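Side-chain contacts in GCN5-related N-acetyltransferase (Sphaerobacter thermophilus, PDB 3TT2), which probably transfers an acyl group, most likely acetyl from acetyl-CoA, as other GNAT-family enzymes do: residues A266-V271 against A302-K307; W154-T159 against T293-L298; P220-L225 against F272-R277; E189-A194 against T237-E242; E35-E40 against A133-A138. All coordinates share one frame; numbering follows the deposited sequence.

Interaction 1 of 5, residues A266-V271 against A302-K307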
# COMPACT_ATOMS: atom_id res chain seq x y z
N ALA A 266 17.83 0.33 -14.16
CA ALA A 266 18.99 0.99 -13.59
C ALA A 266 18.63 1.65 -12.28
O ALA A 266 19.40 1.56 -11.31
CB ALA A 266 19.55 2.02 -14.54
N LEU A 267 17.49 2.33 -12.23
CA LEU A 267 17.09 3.01 -10.99
C LEU A 267 16.97 2.01 -9.85
O LEU A 267 17.50 2.23 -8.78
CB LEU A 267 15.79 3.80 -11.13
CG LEU A 267 16.00 5.21 -11.66
CD1 LEU A 267 14.66 5.88 -11.97
CD2 LEU A 267 16.80 6.05 -10.70
N LEU A 268 16.28 0.90 -10.10
CA LEU A 268 16.06 -0.09 -9.09
C LEU A 268 17.39 -0.70 -8.64
O LEU A 268 17.66 -0.76 -7.45
CB LEU A 268 15.10 -1.16 -9.59
CG LEU A 268 13.61 -0.84 -9.46
CD1 LEU A 268 12.77 -2.02 -9.95
CD2 LEU A 268 13.23 -0.45 -8.04
N GLN A 269 18.20 -1.13 -9.59
CA GLN A 269 19.50 -1.73 -9.29
C GLN A 269 20.38 -0.80 -8.45
O GLN A 269 21.02 -1.23 -7.49
CB GLN A 269 20.21 -2.18 -10.56
CG GLN A 269 19.62 -3.43 -11.18
CD GLN A 269 20.25 -3.80 -12.54
OE1 GLN A 269 20.73 -2.94 -13.30
NE2 GLN A 269 20.24 -5.11 -12.85
N GLU A 270 20.40 0.49 -8.80
CA GLU A 270 21.12 1.48 -8.01
C GLU A 270 20.58 1.65 -6.57
O GLU A 270 21.38 1.71 -5.62
CB GLU A 270 21.15 2.82 -8.74
CG GLU A 270 22.01 3.88 -8.08
CD GLU A 270 23.43 3.96 -8.62
OE1 GLU A 270 24.36 4.16 -7.80
OE2 GLU A 270 23.63 3.84 -9.85
N VAL A 271 19.26 1.71 -6.41
CA VAL A 271 18.63 1.84 -5.09
C VAL A 271 18.97 0.63 -4.23
O VAL A 271 19.26 0.76 -3.06
CB VAL A 271 17.10 1.99 -5.16
CG1 VAL A 271 16.56 2.32 -3.82
CG2 VAL A 271 16.75 3.11 -6.03
N ALA A 302 15.02 -7.03 -12.00
CA ALA A 302 15.80 -6.27 -11.02
C ALA A 302 16.19 -7.15 -9.83
O ALA A 302 16.86 -6.72 -8.88
CB ALA A 302 15.06 -5.02 -10.57
N GLY A 303 15.80 -8.42 -9.91
CA GLY A 303 16.21 -9.39 -8.92
C GLY A 303 15.13 -9.64 -7.90
O GLY A 303 15.34 -10.32 -6.89
N MSE A 304 13.96 -9.06 -8.15
CA MSE A 304 12.91 -9.20 -7.20
C MSE A 304 12.13 -10.45 -7.50
O MSE A 304 12.38 -11.10 -8.51
CB MSE A 304 12.03 -7.98 -7.25
CG MSE A 304 12.45 -6.91 -6.29
SE MSE A 304 11.52 -5.26 -6.62
CE MSE A 304 12.22 -5.01 -8.40
N HIS A 305 11.18 -10.76 -6.63
CA HIS A 305 10.37 -11.96 -6.73
C HIS A 305 9.02 -11.69 -6.07
O HIS A 305 8.85 -10.68 -5.38
CB HIS A 305 11.06 -13.15 -6.08
CG HIS A 305 11.06 -13.09 -4.59
ND1 HIS A 305 12.02 -12.41 -3.87
CD2 HIS A 305 10.21 -13.62 -3.67
CE1 HIS A 305 11.76 -12.52 -2.58
NE2 HIS A 305 10.67 -13.25 -2.44
N VAL A 306 8.04 -12.55 -6.31
CA VAL A 306 6.70 -12.29 -5.81
C VAL A 306 6.54 -12.72 -4.34
O VAL A 306 6.69 -13.89 -3.99
CB VAL A 306 5.65 -13.00 -6.71
CG1 VAL A 306 4.25 -12.77 -6.22
CG2 VAL A 306 5.76 -12.50 -8.12
N LYS A 307 6.22 -11.76 -3.48
CA LYS A 307 5.89 -12.07 -2.09
C LYS A 307 4.45 -12.54 -2.05
O LYS A 307 4.18 -13.73 -1.87
CB LYS A 307 6.09 -10.84 -1.19
CG LYS A 307 5.93 -11.16 0.26
CD LYS A 307 6.32 -9.99 1.13
CE LYS A 307 6.34 -10.39 2.60
NZ LYS A 307 6.12 -9.20 3.49
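Leu268 carries this contact from the helix, and Ala302 and Met304 receive it. All three side chains are buried and apolar. Leu268 CD1 is the branch that does most of the touching. It lies 3.4 Å from Met304 CE and 3.8 Å from Ala302 CB. The Ala302 methyl also reaches back along the leucine, with its CB 4.0 Å from Leu268 CB. Met304 is a selenomethionine. Its chain bends at the last torsion (chi3 -62°), which turns CE toward the leucine, and the two side chains cross at about a right angle. Leu268 CG lies anti to its own carbonyl carbon (chi1 -84°), and the extended second torsion carries CD1 outward to the Met304 and Ala302 methyls. The other leucine branch, CD2, faces Cys238 of strand 233-243.

The loose side begins one residue along the helix. Gln269 is partly exposed, and its CG stays 4.8 Å from Ala302 CA. Between the two receiving residues, Gly303 is exposed at a positive phi, in the Schellman motif that ends helix 297-301. Beyond it the chain enters strand 305-316, whose first residues are exposed, and Lys307 NZ forms a salt bridge with Glu284. In GNAT enzymes the helix at this place in the fold usually follows the loop that binds the acetyl-CoA pyrophosphate. No hydrogen bond crosses here, so the link between helix and chain turn rests on shape and the exclusion of water.

Interaction 2 of 5, residues W154-T159 against T293-L298; sequences WVMAIT and TGAPRL
Trp154 and Ala295 meet at the junction of the two GNAT halves, where strand 148-159 of the first half faces the loop that follows strand 282-290 of the second. The indole lies flat against the loop backbone at 294-295. Ala295 N sits over one ring face, 3.7 Å above the plane and offset toward the rim. Gly294 CA comes obliquely to the benzo part, 3.6 Å from Trp154 CZ2. A water lies in the ring plane at the indole edge. It accepts from Trp154 NE1 at 2.9 Å and from Gly294 N at 2.8 Å, bridging the two segments. Ala295 CB fills the angle between two side chains of the strand, 4.2 Å from Trp154 CG and 4.1 Å from Met156 SE. Met156, a selenomethionine, is bent at chi2 (-58°), which brings SE to the alanine methyl. Replacing the indole by an alanine here is likely to leave the 294-295 backbone without its flat support and the water without one donor. Strand 148-159 lies between strands 305-316 and 282-290 of the second half, so the two modules exchange strands at their junction. This is consistent with the GNAT fold, whose late strands usually splay apart.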
# COMPACT_ATOMS: atom_id res chain seq x y z
N TRP A 154 0.58 -6.54 -6.91
CA TRP A 154 1.66 -7.45 -6.59
C TRP A 154 2.63 -6.82 -5.61
O TRP A 154 3.13 -5.71 -5.83
CB TRP A 154 2.40 -7.83 -7.85
CG TRP A 154 1.57 -8.47 -8.90
CD1 TRP A 154 0.84 -7.84 -9.85
CD2 TRP A 154 1.40 -9.87 -9.12
NE1 TRP A 154 0.23 -8.75 -10.66
CE2 TRP A 154 0.55 -10.01 -10.24
CE3 TRP A 154 1.88 -11.02 -8.48
CZ2 TRP A 154 0.16 -11.25 -10.73
CZ3 TRP A 154 1.49 -12.25 -8.98
CH2 TRP A 154 0.64 -12.36 -10.09
N VAL A 155 2.92 -7.54 -4.53
CA VAL A 155 3.98 -7.14 -3.63
C VAL A 155 5.28 -7.87 -3.98
O VAL A 155 5.38 -9.08 -3.81
CB VAL A 155 3.62 -7.45 -2.19
CG1 VAL A 155 4.60 -6.80 -1.27
CG2 VAL A 155 2.20 -6.94 -1.89
N MSE A 156 6.27 -7.11 -4.45
CA MSE A 156 7.56 -7.66 -4.84
C MSE A 156 8.49 -7.56 -3.65
O MSE A 156 8.37 -6.64 -2.84
CB MSE A 156 8.14 -6.93 -6.05
CG MSE A 156 7.20 -6.86 -7.22
SE MSE A 156 6.54 -8.59 -7.95
CE MSE A 156 8.20 -9.34 -8.69
N ALA A 157 9.38 -8.52 -3.49
CA ALA A 157 10.31 -8.48 -2.38
C ALA A 157 11.70 -8.85 -2.87
O ALA A 157 11.85 -9.50 -3.91
CB ALA A 157 9.87 -9.40 -1.33
N ILE A 158 12.72 -8.37 -2.17
CA ILE A 158 14.09 -8.81 -2.46
C ILE A 158 14.96 -8.84 -1.21
O ILE A 158 14.92 -7.91 -0.40
CB ILE A 158 14.76 -7.95 -3.57
CG1 ILE A 158 16.07 -8.60 -4.01
CG2 ILE A 158 14.96 -6.51 -3.10
CD1 ILE A 158 16.88 -7.81 -5.01
N THR A 159 15.78 -9.87 -1.07
CA THR A 159 16.60 -10.08 0.12
C THR A 159 18.02 -9.84 -0.31
O THR A 159 18.50 -10.53 -1.21
CB THR A 159 16.50 -11.52 0.55
OG1 THR A 159 15.24 -11.74 1.16
CG2 THR A 159 17.56 -11.86 1.54
N THR A 293 -2.49 -10.24 -15.98
CA THR A 293 -1.25 -9.93 -16.74
C THR A 293 0.08 -10.31 -16.07
O THR A 293 1.07 -10.68 -16.74
CB THR A 293 -1.10 -8.42 -17.12
OG1 THR A 293 -1.31 -7.60 -15.96
CG2 THR A 293 -2.09 -8.04 -18.19
N GLY A 294 0.11 -10.18 -14.75
CA GLY A 294 1.33 -10.40 -14.01
C GLY A 294 2.12 -9.12 -13.91
O GLY A 294 1.84 -8.16 -14.60
N ALA A 295 3.11 -9.10 -13.03
CA ALA A 295 3.94 -7.91 -12.87
C ALA A 295 4.86 -7.73 -14.09
O ALA A 295 5.21 -8.70 -14.77
CB ALA A 295 4.73 -7.98 -11.58
N PRO A 296 5.20 -6.47 -14.39
CA PRO A 296 6.12 -6.13 -15.47
C PRO A 296 7.42 -6.89 -15.33
O PRO A 296 7.92 -7.04 -14.21
CB PRO A 296 6.39 -4.66 -15.22
CG PRO A 296 5.15 -4.18 -14.63
CD PRO A 296 4.69 -5.26 -13.73
N ARG A 297 7.98 -7.33 -16.46
CA ARG A 297 9.24 -8.05 -16.43
C ARG A 297 10.33 -7.24 -15.71
O ARG A 297 11.30 -7.81 -15.24
CB ARG A 297 9.69 -8.48 -17.84
CG ARG A 297 8.86 -9.62 -18.42
CD ARG A 297 9.46 -10.12 -19.73
NE ARG A 297 8.56 -11.04 -20.43
CZ ARG A 297 8.56 -12.35 -20.27
NH1 ARG A 297 9.41 -12.93 -19.44
NH2 ARG A 297 7.71 -13.10 -20.96
N LEU A 298 10.11 -5.93 -15.59
CA LEU A 298 11.03 -5.04 -14.89
C LEU A 298 11.49 -5.56 -13.54
O LEU A 298 12.68 -5.52 -13.21
CB LEU A 298 10.34 -3.71 -14.65
CG LEU A 298 11.06 -2.76 -13.69
CD1 LEU A 298 12.46 -2.42 -14.18
CD2 LEU A 298 10.26 -1.50 -13.41
O HOH W 1 -1.69 -9.20 -12.78

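Interaction 3 of 5, residues P220-L225 against F272-R277; sequences PELWLL and FGVYYR
This is a buried apolar contact between a helix and the entry to a strand, centred on Leu222, Val274 and Tyr275. It lies where the short 3-10 turn 220-222 leads into strand 223-228, beside the later turns of helix 263-278. Leu222 CD2 wedges between the two helix residues. It is 3.5 Å from Val274 CG1 and sits over one face of the Tyr275 ring as a CH-pi contact, 3.9 Å from the ring centroid and 17° off the ring normal. The other branch, Leu222 CD1, reaches the phenol end, 3.9 Å from Tyr275 OH. The leucine and the tyrosine run at about a right angle to each other.

In the GNAT fold, the helix after the fourth strand packs across one face of the central strands, and helix 263-278 does this here. Tyr275 OH is hydrogen-bonded to Gln241 O of strand 233-243, which ties down the far end of the ring. A phenylalanine here would probably leave Gln241 O without this partner and Leu222 CD1 without the phenol oxygen beside it.

Val274 holds CG1 anti to its backbone N (chi1 169°), which places this methyl against both Leu222 CD2 and the backbone, 3.7 Å from Glu221 O. Glu221 lies toward the surface. Its OE2 passes 4.0 Å from Val274 CG1 and forms a salt bridge with Arg278 NH1.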
# COMPACT_ATOMS: atom_id res chain seq x y z
N PRO A 220 17.95 11.31 2.20
CA PRO A 220 18.00 11.49 0.75
C PRO A 220 18.84 10.43 0.04
O PRO A 220 18.75 10.30 -1.18
CB PRO A 220 18.67 12.85 0.58
CG PRO A 220 19.09 13.29 1.96
CD PRO A 220 18.94 12.15 2.89
N GLU A 221 19.67 9.71 0.79
CA GLU A 221 20.53 8.66 0.26
C GLU A 221 19.71 7.68 -0.60
O GLU A 221 20.20 7.15 -1.60
CB GLU A 221 21.15 7.90 1.44
CG GLU A 221 22.66 7.61 1.41
CD GLU A 221 23.12 6.81 2.65
OE1 GLU A 221 23.58 7.44 3.64
OE2 GLU A 221 23.03 5.56 2.65
N LEU A 222 18.46 7.47 -0.19
CA LEU A 222 17.52 6.54 -0.82
C LEU A 222 16.56 7.18 -1.86
O LEU A 222 15.67 6.50 -2.41
CB LEU A 222 16.70 5.84 0.27
CG LEU A 222 17.36 5.07 1.43
CD1 LEU A 222 16.31 4.59 2.41
CD2 LEU A 222 18.17 3.90 0.91
N TRP A 223 16.70 8.48 -2.11
CA TRP A 223 15.95 9.08 -3.19
C TRP A 223 16.83 9.29 -4.41
O TRP A 223 17.65 10.21 -4.47
CB TRP A 223 15.39 10.43 -2.76
CG TRP A 223 14.15 10.29 -2.01
CD1 TRP A 223 13.75 9.22 -1.27
CD2 TRP A 223 13.09 11.25 -1.95
NE1 TRP A 223 12.50 9.46 -0.73
CE2 TRP A 223 12.08 10.70 -1.14
CE3 TRP A 223 12.90 12.52 -2.50
CZ2 TRP A 223 10.89 11.38 -0.86
CZ3 TRP A 223 11.72 13.20 -2.22
CH2 TRP A 223 10.74 12.63 -1.41
N LEU A 224 16.60 8.48 -5.43
CA LEU A 224 17.41 8.54 -6.63
C LEU A 224 16.64 9.13 -7.79
O LEU A 224 15.44 8.88 -7.95
CB LEU A 224 17.94 7.17 -7.03
CG LEU A 224 18.79 6.48 -5.98
CD1 LEU A 224 19.31 5.24 -6.62
CD2 LEU A 224 19.93 7.35 -5.58
N LEU A 225 17.35 9.91 -8.58
CA LEU A 225 16.79 10.55 -9.75
C LEU A 225 17.62 10.11 -10.95
O LEU A 225 18.85 10.17 -10.90
CB LEU A 225 16.90 12.06 -9.58
CG LEU A 225 16.49 12.69 -8.25
CD1 LEU A 225 16.56 14.21 -8.33
CD2 LEU A 225 15.10 12.26 -7.84
N PHE A 272 18.94 -0.55 -4.84
CA PHE A 272 19.31 -1.77 -4.15
C PHE A 272 20.76 -1.74 -3.68
O PHE A 272 21.09 -2.25 -2.61
CB PHE A 272 19.04 -2.99 -5.04
CG PHE A 272 17.58 -3.23 -5.29
CD1 PHE A 272 16.62 -2.57 -4.56
CD2 PHE A 272 17.16 -4.12 -6.28
CE1 PHE A 272 15.28 -2.79 -4.79
CE2 PHE A 272 15.81 -4.35 -6.51
CZ PHE A 272 14.88 -3.68 -5.78
N GLY A 273 21.63 -1.13 -4.46
CA GLY A 273 23.00 -1.04 -4.05
C GLY A 273 23.13 -0.19 -2.81
O GLY A 273 23.88 -0.53 -1.91
N VAL A 274 22.39 0.91 -2.75
CA VAL A 274 22.42 1.79 -1.60
C VAL A 274 21.94 1.08 -0.33
O VAL A 274 22.54 1.21 0.74
CB VAL A 274 21.56 3.03 -1.82
CG1 VAL A 274 21.40 3.78 -0.52
CG2 VAL A 274 22.17 3.92 -2.89
N TYR A 275 20.86 0.32 -0.47
CA TYR A 275 20.31 -0.45 0.63
C TYR A 275 21.30 -1.51 1.06
O TYR A 275 21.49 -1.76 2.26
CB TYR A 275 19.02 -1.17 0.22
CG TYR A 275 17.77 -0.34 0.31
CD1 TYR A 275 17.29 0.12 1.53
CD2 TYR A 275 17.03 -0.06 -0.83
CE1 TYR A 275 16.13 0.88 1.60
CE2 TYR A 275 15.88 0.69 -0.77
CZ TYR A 275 15.43 1.16 0.44
OH TYR A 275 14.27 1.90 0.48
N TYR A 276 21.90 -2.15 0.07
CA TYR A 276 22.79 -3.25 0.38
C TYR A 276 23.98 -2.73 1.15
O TYR A 276 24.36 -3.29 2.16
CB TYR A 276 23.26 -3.99 -0.86
CG TYR A 276 24.32 -5.01 -0.52
CD1 TYR A 276 23.99 -6.25 0.05
CD2 TYR A 276 25.68 -4.74 -0.75
CE1 TYR A 276 24.97 -7.18 0.38
CE2 TYR A 276 26.67 -5.67 -0.42
CZ TYR A 276 26.30 -6.88 0.14
OH TYR A 276 27.25 -7.79 0.46
N ARG A 277 24.57 -1.65 0.68
CA ARG A 277 25.81 -1.26 1.32
C ARG A 277 25.54 -0.44 2.59
O ARG A 277 26.45 -0.10 3.34
CB ARG A 277 26.80 -0.67 0.30
CG ARG A 277 26.73 0.79 0.04
CD ARG A 277 27.58 1.07 -1.20
NE ARG A 277 26.82 0.84 -2.43
CZ ARG A 277 26.11 1.78 -3.05
NH1 ARG A 277 26.06 3.03 -2.57
NH2 ARG A 277 25.45 1.48 -4.16

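Interaction 4 of 5, residues E189-A194 against T237-E242; sequences EAVEEA and TCLGQE
Helix 189-194 runs across strand 237-242 at 107°, with the two axes 9.7 Å apart at their closest, and Val191 and Thr237 have the nearest CA atoms, at 7.0 Å. Val191 does most of the work. Its CG2 methyl reaches the strand between Thr237 and Leu239, residues that alternate to the same side. It lies 3.8 Å from Thr237 OG1 and 3.8 Å from Leu239 CD1. The valine crosses the threonine at about a right angle and the leucine more slantwise. With CG1 anti to the backbone N (chi1 172°), CG2 falls beside the N and meets the strand.

Strand 233-243 is an inner strand of the second GNAT half. Helix 184-194 packs on one of its faces, and Cys238, between the two contact residues, turns to helix 263-278 on the other. This alpha-beta layering is that of the GNAT fold.

Ala190 adds a lighter touch one residue earlier, its CB 4.2 Å from Thr237 CG2. The threonine methyl touches both Ala190 and Val191, while OG1 meets the valine methyl by van der Waals contact alone. No hydrogen bond joins the segments. The outer side of the helix is charged, and there Glu192 forms a salt bridge with Arg201.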
# COMPACT_ATOMS: atom_id res chain seq x y z
N GLU A 189 7.81 17.45 -9.70
CA GLU A 189 7.22 17.59 -11.03
C GLU A 189 7.37 16.31 -11.84
O GLU A 189 6.50 15.93 -12.62
CB GLU A 189 7.85 18.75 -11.80
CG GLU A 189 7.46 20.11 -11.28
CD GLU A 189 8.21 21.25 -11.96
OE1 GLU A 189 9.22 20.98 -12.67
OE2 GLU A 189 7.80 22.42 -11.79
N ALA A 190 8.50 15.66 -11.64
CA ALA A 190 8.82 14.44 -12.37
C ALA A 190 7.95 13.31 -11.87
O ALA A 190 7.54 12.46 -12.64
CB ALA A 190 10.27 14.11 -12.20
N VAL A 191 7.67 13.30 -10.57
CA VAL A 191 6.83 12.28 -9.95
C VAL A 191 5.37 12.44 -10.36
O VAL A 191 4.66 11.46 -10.59
CB VAL A 191 6.94 12.31 -8.40
CG1 VAL A 191 5.94 11.38 -7.76
CG2 VAL A 191 8.33 11.93 -7.96
N GLU A 192 4.91 13.69 -10.47
CA GLU A 192 3.51 13.95 -10.75
C GLU A 192 3.20 13.71 -12.21
O GLU A 192 2.05 13.56 -12.60
CB GLU A 192 3.12 15.37 -10.37
CG GLU A 192 2.72 15.50 -8.91
CD GLU A 192 1.55 14.60 -8.53
OE1 GLU A 192 0.39 14.98 -8.79
OE2 GLU A 192 1.80 13.50 -7.97
N GLU A 193 4.26 13.66 -13.00
CA GLU A 193 4.17 13.46 -14.43
C GLU A 193 4.31 11.98 -14.72
O GLU A 193 3.41 11.36 -15.30
CB GLU A 193 5.24 14.27 -15.15
CG GLU A 193 5.30 14.03 -16.64
CD GLU A 193 6.35 14.89 -17.32
OE1 GLU A 193 6.74 15.92 -16.73
OE2 GLU A 193 6.79 14.54 -18.44
N ALA A 194 5.46 11.42 -14.34
CA ALA A 194 5.79 10.01 -14.54
C ALA A 194 4.68 9.10 -14.07
O ALA A 194 4.42 8.05 -14.66
CB ALA A 194 7.10 9.65 -13.82
N THR A 237 12.57 8.63 -11.43
CA THR A 237 12.78 8.67 -9.98
C THR A 237 12.58 7.30 -9.38
O THR A 237 11.78 6.50 -9.88
CB THR A 237 11.80 9.62 -9.25
OG1 THR A 237 10.46 9.13 -9.40
CG2 THR A 237 11.89 11.07 -9.77
N CYS A 238 13.34 7.01 -8.34
CA CYS A 238 13.04 5.92 -7.46
C CYS A 238 13.18 6.44 -6.05
O CYS A 238 14.29 6.69 -5.59
CB CYS A 238 14.05 4.81 -7.70
SG CYS A 238 13.65 3.23 -6.97
N LEU A 239 12.07 6.53 -5.32
CA LEU A 239 12.15 7.11 -4.01
C LEU A 239 11.91 6.02 -2.98
O LEU A 239 10.78 5.58 -2.74
CB LEU A 239 11.13 8.23 -3.88
CG LEU A 239 11.04 9.15 -5.11
CD1 LEU A 239 9.96 10.20 -4.96
CD2 LEU A 239 12.39 9.82 -5.40
N GLY A 240 13.01 5.64 -2.33
CA GLY A 240 12.98 4.62 -1.32
C GLY A 240 12.89 5.25 0.05
O GLY A 240 13.14 6.45 0.25
N GLN A 241 12.51 4.42 1.01
CA GLN A 241 12.53 4.82 2.40
C GLN A 241 12.93 3.61 3.22
O GLN A 241 12.91 2.49 2.73
CB GLN A 241 11.16 5.32 2.81
CG GLN A 241 10.11 4.27 2.64
CD GLN A 241 8.74 4.75 3.04
OE1 GLN A 241 8.05 5.42 2.27
NE2 GLN A 241 8.33 4.38 4.25
N GLU A 242 13.32 3.84 4.46
CA GLU A 242 13.64 2.76 5.39
C GLU A 242 12.75 2.81 6.63
O GLU A 242 12.74 3.78 7.36
CB GLU A 242 15.10 2.83 5.80
CG GLU A 242 15.58 1.59 6.49
CD GLU A 242 16.65 1.84 7.53
OE1 GLU A 242 17.76 2.29 7.16
OE2 GLU A 242 16.37 1.58 8.72

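Interaction 5 of 5, residues E35-E40 against A133-A138; sequences EADGDE and ASSTSA
Asp37 lies alongside Ser134 and Ser135, meeting one with its backbone carbonyl and the other with its carboxylate. Ser134 OG donates to Asp37 O at 3.3 Å. The bond is long, but its direction is good: the hydroxyl lies in the carbonyl plane, on a lone pair, with an angle of 120° at the oxygen. Ser134 OG sits between its own backbone N and carbonyl carbon (chi1 71°), the crowded position for a side chain, and from there it faces the aspartate. The same hydroxyl passes 3.7 Å from Asp37 CB. The carboxylate meets the next residue by van der Waals contact, with Asp37 OD1 3.7 Å from Ser135 CB and no hydrogen bond to Ser135.

The contact joins the turn after helix 23-36 to the loop between strand 125-132 and helix 136-144, in the first GNAT half. Helix 23-36 closes in a Schellman motif at Gly38, which has a positive phi. On the other side, Ser135 is at the N-cap position of helix 136-144. Its side chain makes no capping bond. Nearby, Asp39 forms a salt bridge with Arg132, which fastens the end of the turn to strand 125-132. Ser134 is exposed, and a bound sulfate, probably from the crystallisation liquor, lies about 3 Å from its side chain.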
# COMPACT_ATOMS: atom_id res chain seq x y z
N GLU A 35 -1.61 -16.53 8.72
CA GLU A 35 -1.17 -17.91 8.73
C GLU A 35 -2.05 -18.79 7.85
O GLU A 35 -1.53 -19.63 7.11
CB GLU A 35 -1.11 -18.47 10.15
CG GLU A 35 -0.87 -19.98 10.20
CD GLU A 35 0.41 -20.43 9.50
OE1 GLU A 35 1.23 -19.58 9.09
OE2 GLU A 35 0.60 -21.66 9.36
N ALA A 36 -3.36 -18.60 7.91
CA ALA A 36 -4.28 -19.41 7.10
C ALA A 36 -4.07 -19.20 5.60
O ALA A 36 -4.21 -20.13 4.81
CB ALA A 36 -5.72 -19.13 7.49
N ASP A 37 -3.71 -17.97 5.21
CA ASP A 37 -3.47 -17.66 3.81
C ASP A 37 -2.19 -18.32 3.31
O ASP A 37 -1.90 -18.32 2.12
CB ASP A 37 -3.39 -16.15 3.59
CG ASP A 37 -4.59 -15.39 4.16
OD1 ASP A 37 -5.64 -16.01 4.40
OD2 ASP A 37 -4.47 -14.16 4.35
N GLY A 38 -1.41 -18.87 4.23
CA GLY A 38 -0.17 -19.52 3.87
C GLY A 38 1.05 -18.66 4.14
O GLY A 38 2.19 -19.09 3.92
N ASP A 39 0.82 -17.44 4.60
CA ASP A 39 1.92 -16.56 4.94
C ASP A 39 2.49 -16.89 6.30
O ASP A 39 1.82 -17.48 7.14
CB ASP A 39 1.48 -15.10 4.88
CG ASP A 39 0.66 -14.80 3.66
OD1 ASP A 39 0.58 -15.68 2.77
OD2 ASP A 39 0.08 -13.70 3.58
N GLU A 40 3.75 -16.53 6.49
CA GLU A 40 4.36 -16.65 7.80
C GLU A 40 3.73 -15.61 8.72
O GLU A 40 3.34 -14.53 8.27
CB GLU A 40 5.87 -16.43 7.72
CG GLU A 40 6.64 -16.94 8.93
CD GLU A 40 7.13 -18.36 8.74
OE1 GLU A 40 7.76 -18.63 7.70
OE2 GLU A 40 6.87 -19.22 9.62
N ALA A 133 -5.05 -13.15 -2.95
CA ALA A 133 -5.51 -13.99 -4.06
C ALA A 133 -5.77 -15.41 -3.58
O ALA A 133 -6.65 -16.11 -4.12
CB ALA A 133 -4.50 -13.99 -5.21
N SER A 134 -5.03 -15.83 -2.56
CA SER A 134 -5.07 -17.20 -2.08
C SER A 134 -6.34 -17.60 -1.31
O SER A 134 -6.76 -18.76 -1.40
CB SER A 134 -3.83 -17.52 -1.24
OG SER A 134 -3.86 -16.84 -0.01
N SER A 135 -6.98 -16.67 -0.58
CA SER A 135 -8.07 -17.10 0.29
C SER A 135 -9.44 -17.02 -0.37
O SER A 135 -10.03 -15.95 -0.53
CB SER A 135 -8.06 -16.36 1.64
OG SER A 135 -7.95 -14.95 1.49
N THR A 136 -9.97 -18.20 -0.65
CA THR A 136 -11.17 -18.35 -1.43
C THR A 136 -12.35 -17.93 -0.59
O THR A 136 -13.39 -17.57 -1.12
CB THR A 136 -11.33 -19.81 -1.84
OG1 THR A 136 -11.04 -20.66 -0.72
CG2 THR A 136 -10.37 -20.12 -2.97
N SER A 137 -12.17 -17.98 0.72
CA SER A 137 -13.23 -17.65 1.66
C SER A 137 -13.65 -16.20 1.49
O SER A 137 -14.85 -15.90 1.39
CB SER A 137 -12.76 -17.89 3.10
OG SER A 137 -11.92 -16.83 3.53
N ALA A 138 -12.67 -15.31 1.46
CA ALA A 138 -12.94 -13.89 1.36
C ALA A 138 -13.29 -13.52 -0.07
O ALA A 138 -14.06 -12.59 -0.31
CB ALA A 138 -11.77 -13.10 1.86

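Overall arrangement
Interactions 1, 3 and 4 are buried and belong to the second GNAT half. Interactions 1 and 3 share helix 263-278, while interaction 4 involves a helix on the other face of strand 233-243. Interaction 4 touches both: interaction 1 on the strand face it does not use itself, and interaction 3 through the pairing of strands 223-228 and 233-243. Interaction 2 is partly buried and bridges the two halves. It reaches interaction 1 through the pairing of strands 148-159 and 305-316. Interaction 5 stands apart at the surface of the first half, its centre about 32 Å from that of interaction 4. The chemistry follows: apolar inside, a bridging water at the junction, and a direct hydrogen bond at the surface.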